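Local coordinates for LipS lipolytic enzyme (Unidentified, PDB 4FBL), which probably hydrolyses ester bonds of lipids as a thermostable lipase of the alpha/beta-hydrolase fold, at residues S50-L55 against A77-A82; S63-R68 against A261-D266; P150-L155 against I223-E228. One frame throughout, in Å; residues are numbered along the deposited sequence.

Contact 1: residues S50-L55 against A77-A82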
loop_
_atom_site.group_PDB
_atom_site.type_symbol
_atom_site.label_atom_id
_atom_site.label_comp_id
_atom_site.label_asym_id
_atom_site.label_seq_id
_atom_site.Cartn_x
_atom_site.Cartn_y
_atom_site.Cartn_z
ATOM N N SER C 50 -31.734 -16.562 -7.793
ATOM C CA SER C 50 -32.608 -15.444 -7.364
ATOM C C SER C 50 -32.062 -14.055 -7.463
ATOM O O SER C 50 -30.919 -13.808 -7.889
ATOM C CB SER C 50 -33.112 -15.611 -5.950
ATOM O OG SER C 50 -32.046 -15.695 -4.996
ATOM N N ARG C 51 -32.933 -13.163 -7.050
ATOM C CA ARG C 51 -32.707 -11.769 -6.946
ATOM C C ARG C 51 -31.664 -11.411 -5.862
ATOM O O ARG C 51 -31.274 -10.297 -5.748
ATOM C CB ARG C 51 -34.023 -11.100 -6.655
ATOM C CG ARG C 51 -34.798 -11.643 -5.444
ATOM C CD ARG C 51 -36.262 -11.227 -5.481
ATOM N NE ARG C 51 -36.977 -11.363 -4.213
ATOM C CZ ARG C 51 -37.884 -12.287 -3.953
ATOM N NH1 ARG C 51 -38.193 -13.156 -4.867
ATOM N NH2 ARG C 51 -38.468 -12.346 -2.775
ATOM N N ILE C 52 -31.227 -12.375 -5.086
ATOM C CA ILE C 52 -30.124 -12.085 -4.115
ATOM C C ILE C 52 -28.818 -12.709 -4.652
ATOM O O ILE C 52 -28.821 -13.879 -4.997
ATOM C CB ILE C 52 -30.468 -12.625 -2.762
ATOM C CG1 ILE C 52 -31.727 -11.865 -2.207
ATOM C CG2 ILE C 52 -29.254 -12.359 -1.723
ATOM C CD1 ILE C 52 -32.337 -12.638 -0.992
ATOM N N GLY C 53 -27.744 -11.925 -4.747
ATOM C CA GLY C 53 -26.498 -12.473 -5.363
ATOM C C GLY C 53 -25.246 -12.376 -4.463
ATOM O O GLY C 53 -25.204 -11.541 -3.561
ATOM N N VAL C 54 -24.269 -13.241 -4.695
ATOM C CA VAL C 54 -23.046 -13.302 -3.854
ATOM C C VAL C 54 -21.847 -13.236 -4.795
ATOM O O VAL C 54 -21.752 -14.079 -5.730
ATOM C CB VAL C 54 -22.919 -14.617 -3.013
ATOM C CG1 VAL C 54 -21.773 -14.519 -1.956
ATOM C CG2 VAL C 54 -24.264 -14.960 -2.313
ATOM N N LEU C 55 -20.911 -12.316 -4.495
ATOM C CA LEU C 55 -19.677 -12.189 -5.247
ATOM C C LEU C 55 -18.656 -12.908 -4.385
ATOM O O LEU C 55 -18.563 -12.617 -3.193
ATOM C CB LEU C 55 -19.348 -10.683 -5.364
ATOM C CG LEU C 55 -18.442 -10.304 -6.561
ATOM C CD1 LEU C 55 -18.361 -8.762 -6.667
ATOM C CD2 LEU C 55 -17.009 -10.826 -6.406
ATOM N N ALA C 77 -28.108 -23.227 -2.805
ATOM C CA ALA C 77 -29.142 -22.639 -1.995
ATOM C C ALA C 77 -30.014 -21.725 -2.850
ATOM O O ALA C 77 -31.036 -21.230 -2.395
ATOM C CB ALA C 77 -28.572 -21.967 -0.798
ATOM N N GLY C 78 -29.668 -21.510 -4.117
ATOM C CA GLY C 78 -30.591 -20.742 -4.966
ATOM C C GLY C 78 -30.157 -19.341 -5.297
ATOM O O GLY C 78 -30.748 -18.687 -6.133
ATOM N N TYR C 79 -29.073 -18.859 -4.654
ATOM C CA TYR C 79 -28.551 -17.491 -4.909
ATOM C C TYR C 79 -27.911 -17.372 -6.302
ATOM O O TYR C 79 -27.399 -18.336 -6.748
ATOM C CB TYR C 79 -27.490 -17.112 -3.807
ATOM C CG TYR C 79 -28.162 -17.067 -2.422
ATOM C CD1 TYR C 79 -29.127 -16.096 -2.140
ATOM C CD2 TYR C 79 -27.909 -18.052 -1.467
ATOM C CE1 TYR C 79 -29.840 -16.090 -0.925
ATOM C CE2 TYR C 79 -28.598 -18.018 -0.199
ATOM C CZ TYR C 79 -29.549 -17.060 0.031
ATOM O OH TYR C 79 -30.162 -17.010 1.274
ATOM N N THR C 80 -27.952 -16.218 -6.937
ATOM C CA THR C 80 -27.047 -15.888 -8.071
ATOM C C THR C 80 -25.597 -15.740 -7.492
ATOM O O THR C 80 -25.455 -15.221 -6.357
ATOM C CB THR C 80 -27.534 -14.609 -8.765
ATOM O OG1 THR C 80 -28.860 -14.845 -9.309
ATOM C CG2 THR C 80 -26.629 -14.152 -9.919
ATOM N N VAL C 81 -24.599 -16.302 -8.203
ATOM C CA VAL C 81 -23.210 -16.467 -7.724
ATOM C C VAL C 81 -22.243 -16.026 -8.820
ATOM O O VAL C 81 -22.376 -16.481 -9.982
ATOM C CB VAL C 81 -22.841 -17.904 -7.255
ATOM C CG1 VAL C 81 -21.406 -17.926 -6.677
ATOM C CG2 VAL C 81 -23.779 -18.412 -6.104
ATOM N N ALA C 82 -21.323 -15.109 -8.495
ATOM C CA ALA C 82 -20.156 -14.797 -9.390
ATOM C C ALA C 82 -18.891 -15.085 -8.591
ATOM O O ALA C 82 -18.638 -14.398 -7.562
ATOM C CB ALA C 82 -20.161 -13.314 -9.849
#

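Contact 2: residues S63-R68 against A261-D266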
loop_
_atom_site.group_PDB
_atom_site.type_symbol
_atom_site.label_atom_id
_atom_site.label_comp_id
_atom_site.label_asym_id
_atom_site.label_seq_id
_atom_site.Cartn_x
_atom_site.Cartn_y
_atom_site.Cartn_z
ATOM N N SER C 63 -6.823 -19.341 -7.023
ATOM C CA SER C 63 -7.743 -19.453 -8.174
ATOM C C SER C 63 -9.146 -19.813 -7.630
ATOM O O SER C 63 -9.252 -20.110 -6.443
ATOM C CB SER C 63 -7.328 -20.610 -9.125
ATOM O OG SER C 63 -7.699 -21.873 -8.502
ATOM N N PRO C 64 -10.191 -19.759 -8.481
ATOM C CA PRO C 64 -11.541 -20.107 -7.925
ATOM C C PRO C 64 -11.637 -21.476 -7.270
ATOM O O PRO C 64 -12.540 -21.719 -6.438
ATOM C CB PRO C 64 -12.410 -20.157 -9.145
ATOM C CG PRO C 64 -11.754 -19.080 -10.110
ATOM C CD PRO C 64 -10.265 -19.390 -9.900
ATOM N N GLN C 65 -10.706 -22.389 -7.583
ATOM C CA GLN C 65 -10.835 -23.692 -6.970
ATOM C C GLN C 65 -10.813 -23.609 -5.471
ATOM O O GLN C 65 -11.425 -24.450 -4.778
ATOM C CB GLN C 65 -9.775 -24.692 -7.480
ATOM C CG GLN C 65 -8.589 -24.803 -6.597
ATOM C CD GLN C 65 -8.703 -25.839 -5.565
ATOM O OE1 GLN C 65 -9.446 -26.797 -5.691
ATOM N NE2 GLN C 65 -7.951 -25.676 -4.539
ATOM N N SER C 66 -10.118 -22.618 -4.888
ATOM C CA SER C 66 -10.062 -22.663 -3.427
ATOM C C SER C 66 -11.401 -22.208 -2.833
ATOM O O SER C 66 -11.622 -22.429 -1.603
ATOM C CB SER C 66 -8.947 -21.830 -2.807
ATOM O OG SER C 66 -9.013 -20.516 -3.278
ATOM N N MET C 67 -12.240 -21.566 -3.666
ATOM C CA MET C 67 -13.527 -20.996 -3.226
ATOM C C MET C 67 -14.718 -21.884 -3.740
ATOM O O MET C 67 -15.890 -21.563 -3.480
ATOM C CB MET C 67 -13.722 -19.583 -3.792
ATOM C CG MET C 67 -12.517 -18.599 -3.630
ATOM S SD MET C 67 -12.103 -18.484 -1.890
ATOM C CE MET C 67 -13.375 -17.661 -0.994
ATOM N N ARG C 68 -14.431 -22.953 -4.504
ATOM C CA ARG C 68 -15.477 -23.736 -5.189
ATOM C C ARG C 68 -16.527 -24.387 -4.243
ATOM O O ARG C 68 -17.740 -24.236 -4.449
ATOM C CB ARG C 68 -14.816 -24.779 -6.114
ATOM C CG ARG C 68 -15.752 -25.227 -7.272
ATOM C CD ARG C 68 -15.016 -25.994 -8.426
ATOM N NE ARG C 68 -14.739 -25.041 -9.526
ATOM C CZ ARG C 68 -15.688 -24.350 -10.186
ATOM N NH1 ARG C 68 -16.982 -24.510 -9.863
ATOM N NH2 ARG C 68 -15.380 -23.516 -11.184
ATOM N N ALA C 261 -8.821 -21.712 4.834
ATOM C CA ALA C 261 -9.852 -22.217 5.660
ATOM C C ALA C 261 -11.077 -22.732 4.833
ATOM O O ALA C 261 -11.806 -23.625 5.315
ATOM C CB ALA C 261 -10.234 -21.174 6.708
ATOM N N THR C 262 -11.232 -22.218 3.599
ATOM C CA THR C 262 -12.391 -22.497 2.736
ATOM C C THR C 262 -12.268 -23.973 2.177
ATOM O O THR C 262 -13.177 -24.491 1.505
ATOM C CB THR C 262 -12.435 -21.539 1.556
ATOM O OG1 THR C 262 -11.172 -21.594 0.870
ATOM C CG2 THR C 262 -12.695 -20.102 2.034
ATOM N N LEU C 263 -11.095 -24.575 2.418
ATOM C CA LEU C 263 -10.774 -25.957 2.004
ATOM C C LEU C 263 -10.580 -26.834 3.182
ATOM O O LEU C 263 -10.471 -28.044 3.021
ATOM C CB LEU C 263 -9.504 -25.955 1.162
ATOM C CG LEU C 263 -9.496 -26.053 -0.383
ATOM C CD1 LEU C 263 -10.805 -25.674 -1.149
ATOM C CD2 LEU C 263 -8.247 -25.532 -1.046
ATOM N N ASP C 264 -10.561 -26.262 4.375
ATOM C CA ASP C 264 -9.989 -26.910 5.596
ATOM C C ASP C 264 -11.073 -27.533 6.549
ATOM O O ASP C 264 -12.260 -27.507 6.251
ATOM C CB ASP C 264 -9.204 -25.837 6.378
ATOM C CG ASP C 264 -8.022 -26.401 7.163
ATOM O OD1 ASP C 264 -8.050 -27.601 7.558
ATOM O OD2 ASP C 264 -7.066 -25.641 7.442
ATOM N N ASN C 265 -10.684 -27.970 7.739
ATOM C CA ASN C 265 -11.655 -28.658 8.603
ATOM C C ASN C 265 -12.851 -27.766 8.850
ATOM O O ASN C 265 -13.931 -28.273 9.129
ATOM C CB ASN C 265 -11.097 -29.004 9.997
ATOM C CG ASN C 265 -9.992 -30.006 9.938
ATOM O OD1 ASN C 265 -10.109 -31.054 9.295
ATOM N ND2 ASN C 265 -8.878 -29.669 10.567
ATOM N N ASP C 266 -12.683 -26.428 8.837
ATOM C CA ASP C 266 -13.840 -25.605 9.260
ATOM C C ASP C 266 -14.667 -25.182 8.071
ATOM O O ASP C 266 -15.574 -24.361 8.235
ATOM C CB ASP C 266 -13.407 -24.352 10.034
ATOM C CG ASP C 266 -12.908 -24.678 11.426
ATOM O OD1 ASP C 266 -13.719 -25.191 12.223
ATOM O OD2 ASP C 266 -11.743 -24.367 11.734
HETATM O O HOH W 1 -14.283 -23.531 -0.810
#

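Contact 3: residues P150-L155 against I223-E228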
loop_
_atom_site.group_PDB
_atom_site.type_symbol
_atom_site.label_atom_id
_atom_site.label_comp_id
_atom_site.label_asym_id
_atom_site.label_seq_id
_atom_site.Cartn_x
_atom_site.Cartn_y
_atom_site.Cartn_z
ATOM N N PRO C 150 -15.557 -11.205 4.925
ATOM C CA PRO C 150 -14.132 -11.436 4.649
ATOM C C PRO C 150 -13.550 -12.622 5.486
ATOM O O PRO C 150 -13.782 -12.778 6.690
ATOM C CB PRO C 150 -13.506 -10.089 4.990
ATOM C CG PRO C 150 -14.413 -9.516 6.136
ATOM C CD PRO C 150 -15.800 -10.072 5.834
ATOM N N ILE C 151 -12.784 -13.460 4.815
ATOM C CA ILE C 151 -12.202 -14.634 5.421
ATOM C C ILE C 151 -10.672 -14.505 5.387
ATOM O O ILE C 151 -10.079 -14.457 4.305
ATOM C CB ILE C 151 -12.594 -15.870 4.583
ATOM C CG1 ILE C 151 -14.147 -16.013 4.501
ATOM C CG2 ILE C 151 -12.063 -17.133 5.260
ATOM C CD1 ILE C 151 -14.634 -17.134 3.503
ATOM N N ASN C 152 -10.054 -14.505 6.567
ATOM C CA ASN C 152 -8.587 -14.345 6.661
ATOM C C ASN C 152 -8.004 -13.211 5.782
ATOM O O ASN C 152 -7.025 -13.397 5.056
ATOM C CB ASN C 152 -7.932 -15.691 6.301
ATOM C CG ASN C 152 -8.046 -16.681 7.405
ATOM O OD1 ASN C 152 -8.167 -16.305 8.574
ATOM N ND2 ASN C 152 -8.053 -17.985 7.052
ATOM N N ALA C 153 -8.658 -12.048 5.830
ATOM C CA ALA C 153 -8.438 -10.979 4.876
ATOM C C ALA C 153 -7.020 -10.396 5.041
ATOM O O ALA C 153 -6.617 -10.158 6.159
ATOM C CB ALA C 153 -9.480 -9.864 5.085
ATOM N N ALA C 154 -6.318 -10.204 3.921
ATOM C CA ALA C 154 -4.890 -9.842 3.913
ATOM C C ALA C 154 -4.713 -8.285 3.831
ATOM O O ALA C 154 -4.302 -7.714 2.802
ATOM C CB ALA C 154 -4.206 -10.529 2.732
ATOM N N LEU C 155 -5.121 -7.612 4.874
ATOM C CA LEU C 155 -4.941 -6.093 4.936
ATOM C C LEU C 155 -3.477 -5.721 5.287
ATOM O O LEU C 155 -2.898 -4.802 4.662
ATOM C CB LEU C 155 -5.894 -5.494 5.912
ATOM C CG LEU C 155 -7.272 -5.056 5.357
ATOM C CD1 LEU C 155 -8.113 -6.182 4.828
ATOM C CD2 LEU C 155 -8.033 -4.488 6.529
ATOM N N ILE C 223 -16.847 -11.409 10.042
ATOM C CA ILE C 223 -15.395 -11.433 9.808
ATOM C C ILE C 223 -14.927 -12.788 10.299
ATOM O O ILE C 223 -15.043 -13.097 11.487
ATOM C CB ILE C 223 -14.696 -10.287 10.593
ATOM C CG1 ILE C 223 -15.324 -8.943 10.224
ATOM C CG2 ILE C 223 -13.153 -10.261 10.302
ATOM C CD1 ILE C 223 -15.589 -8.008 11.425
ATOM N N ILE C 224 -14.394 -13.580 9.377
ATOM C CA ILE C 224 -14.028 -14.966 9.666
ATOM C C ILE C 224 -12.524 -15.059 9.663
ATOM O O ILE C 224 -11.923 -14.733 8.670
ATOM C CB ILE C 224 -14.628 -15.919 8.570
ATOM C CG1 ILE C 224 -16.153 -15.738 8.603
ATOM C CG2 ILE C 224 -14.171 -17.406 8.808
ATOM C CD1 ILE C 224 -16.944 -16.625 7.600
ATOM N N GLN C 225 -11.942 -15.495 10.767
ATOM C CA GLN C 225 -10.482 -15.501 10.899
ATOM C C GLN C 225 -10.006 -16.807 11.569
ATOM O O GLN C 225 -10.535 -17.175 12.595
ATOM C CB GLN C 225 -9.987 -14.291 11.743
ATOM C CG GLN C 225 -8.573 -13.734 11.367
ATOM C CD GLN C 225 -8.502 -12.853 10.054
ATOM O OE1 GLN C 225 -7.467 -12.854 9.401
ATOM N NE2 GLN C 225 -9.620 -12.201 9.630
ATOM N N SER C 226 -8.985 -17.441 10.998
ATOM C CA SER C 226 -8.353 -18.554 11.589
ATOM C C SER C 226 -7.484 -18.104 12.779
ATOM O O SER C 226 -6.689 -17.100 12.722
ATOM C CB SER C 226 -7.470 -19.260 10.588
ATOM O OG SER C 226 -8.159 -19.947 9.554
ATOM N N ARG C 227 -7.645 -18.858 13.861
ATOM C CA ARG C 227 -7.004 -18.531 15.114
ATOM C C ARG C 227 -5.516 -18.752 14.925
ATOM O O ARG C 227 -4.721 -18.057 15.463
ATOM C CB ARG C 227 -7.623 -19.363 16.268
ATOM C CG ARG C 227 -6.999 -19.181 17.532
ATOM C CD ARG C 227 -7.669 -18.059 18.297
ATOM N NE ARG C 227 -9.020 -18.409 18.751
ATOM C CZ ARG C 227 -9.791 -17.578 19.453
ATOM N NH1 ARG C 227 -9.354 -16.385 19.838
ATOM N NH2 ARG C 227 -11.006 -17.943 19.796
ATOM N N GLU C 228 -5.159 -19.660 14.066
ATOM C CA GLU C 228 -3.778 -19.872 13.790
ATOM C C GLU C 228 -3.625 -19.890 12.274
ATOM O O GLU C 228 -4.353 -20.623 11.589
ATOM C CB GLU C 228 -3.341 -21.200 14.427
ATOM C CG GLU C 228 -2.038 -21.689 13.904
ATOM C CD GLU C 228 -1.402 -22.777 14.828
ATOM O OE1 GLU C 228 -0.198 -23.049 14.560
ATOM O OE2 GLU C 228 -2.097 -23.296 15.767
HETATM O O HOH W 2 -11.099 -11.632 7.539
#

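Contact 1: residues S50-L55 against A77-A82
Two neighbouring parallel strands of the central alpha/beta-hydrolase sheet meet here, 52-57 and 80-83, the two ends of a beta-alpha-beta crossover that runs through helix 68-76. The segments 52-55 and 80-82 approach to 4.7 Å between axes at 18°. Gly53 pairs with Thr80, Val54 with Val81 and Leu55 with Ala82, and the backbone bonds alternate as parallel pairing requires: Thr80 N to Ile52 O, Val54 N to Thr80 O at 2.8 Å, then Ala82 N to Val54 O. Beyond the regular pairing, the entry to strand 52-57 is tied down by Ser50. Its N donates to Gly78 O at 2.9 Å, and Gly78 is the residue that ends helix 68-76 in a Schellman motif with positive phi. The Tyr79 ring lies alongside Ile52, both side chains pointing the same way, with Ile52 CG2 3.8 Å from Tyr79 CD1. Ile52 O meets the edge of that ring in its plane. The Tyr79 side chain also touches Leu275 and Ile278 of helix 267-279, the latter touched by Val54 as well. Thr80 swings OG1 anti to its carbonyl carbon (chi1 -62°), which brings it to the turn at Ser50, and this hydroxyl also accepts from Gly49 N. Its own proton goes to Ser50 O at 2.7 Å, in the carbonyl plane and on a lone pair.

Contact 2: residues S63-R68 against A261-D266
Thr262 faces Ser66 and Met67 across this contact, and its side chain can be followed from the root outward. CB lies 3.4 Å from Ser66 O, already against the backbone of the opposing turn. The two branches then divide the work. OG1, set between the backbone N and the carbonyl carbon (chi1 54°), donates to Ser66 O at 2.6 Å, a short bond whose donor stands 34° out of the carbonyl plane. CG2 goes the other way and meets the methyl end of Met67, with CE 3.9 Å from CG2. Met67 starts out away from Thr262, but bends at chi2 (-56°) and chi3 bring CE back to it. Ser66 O has a second donor: a water gives one proton to it and the other to Thr262 O at 2.7 Å, so one carbonyl is bonded both directly and through water to the same residue. A valine in place of Thr262 would probably leave Ser66 O with the water but without its hydroxyl donor, weakening the tie between the two loops. Next along, Leu263 lays CD1 3.4 Å from Ser66 O, while its CD2 is 4.2 Å from Ser66 CB. The turn carrying Ser66 is itself braced by Ser63, whose OG accepts from Gln65 N in an ST turn. The contact joins the loop between strand 52-57 and helix 68-76 to the loop between strand 249-254 and helix 267-279. The side chain of Ser66 is about 5 Å from the bound spermidine, and both Met67 and Thr262 rest on Leu127 at the end of strand 121-127.

Contact 3: residues P150-L155 against I223-E228
Pro150 opens the pairing with Ile223 and Ile224 of the neighbouring strand. Its carbonyl O accepts from Ile224 N at 2.9 Å in a nearly straight bond (N-H...O 171°), and its ring atom CG packs 4.2 Å from Ile223 CG1. Ile151 follows as the single bridge, opposite Ile224. The two isoleucines lie side by side and point the same way, with Ile151 CG1 4.1 Å from Ile224 CB, while Ile151 CA makes a CH...O contact with Ile224 O. At Asn152 the strand has ended and phi turns positive, yet N still donates to Ile224 O at 2.8 Å. The side chain then takes over from the backbone: with CG anti to the carbonyl carbon (chi1 -76°), the amide lies against Ser226 and uses both of its ends. OD1 receives Ser226 N at 2.8 Å on a lone pair in the carbonyl plane, and ND2 donates to Ser226 OG at 3.2 Å, only 3° out of the amide plane. These two bonds fix which way round the amide sits. ND2 also reaches His259 O, and Ser226 OG is bonded to Tyr258 O. The end of Gln225 folds over Asn152, OE1 coming 3.3 Å from Asn152 CA. Ala153 N donates to a water that also gives a weak bond to Pro150 O and takes a weak one from Gln225 NE2. The carboxyl ends of the parallel strands are where alpha/beta hydrolases carry their catalytic loops. Asn152 touches Asp229, which together with Ser128 and His259 has the geometry of a Ser-His-Asp triad and probably forms it.

All three contacts are largely buried, but contact 1 lies farther out: its centre is about 17 Å from the centre of the chain, against about 10 Å for the centres of the others. Contacts 1 and 2 each have partly exposed members, while all touching residues of contact 3 are buried. Contacts 1 and 3 join neighbouring parallel strands of one sheet; backbone bonds dominate contact 1, whereas contact 3 divides its bonds evenly between backbone and the Asn152 amide, where the strand has ended. Contact 2 joins two loops with a hydroxyl, a water and a few methyl groups. Contacts 2 and 3 touch, Thr262 CG2 packing on Ile151 CD1, and contact 3 is nested within the loop that contact 2 closes.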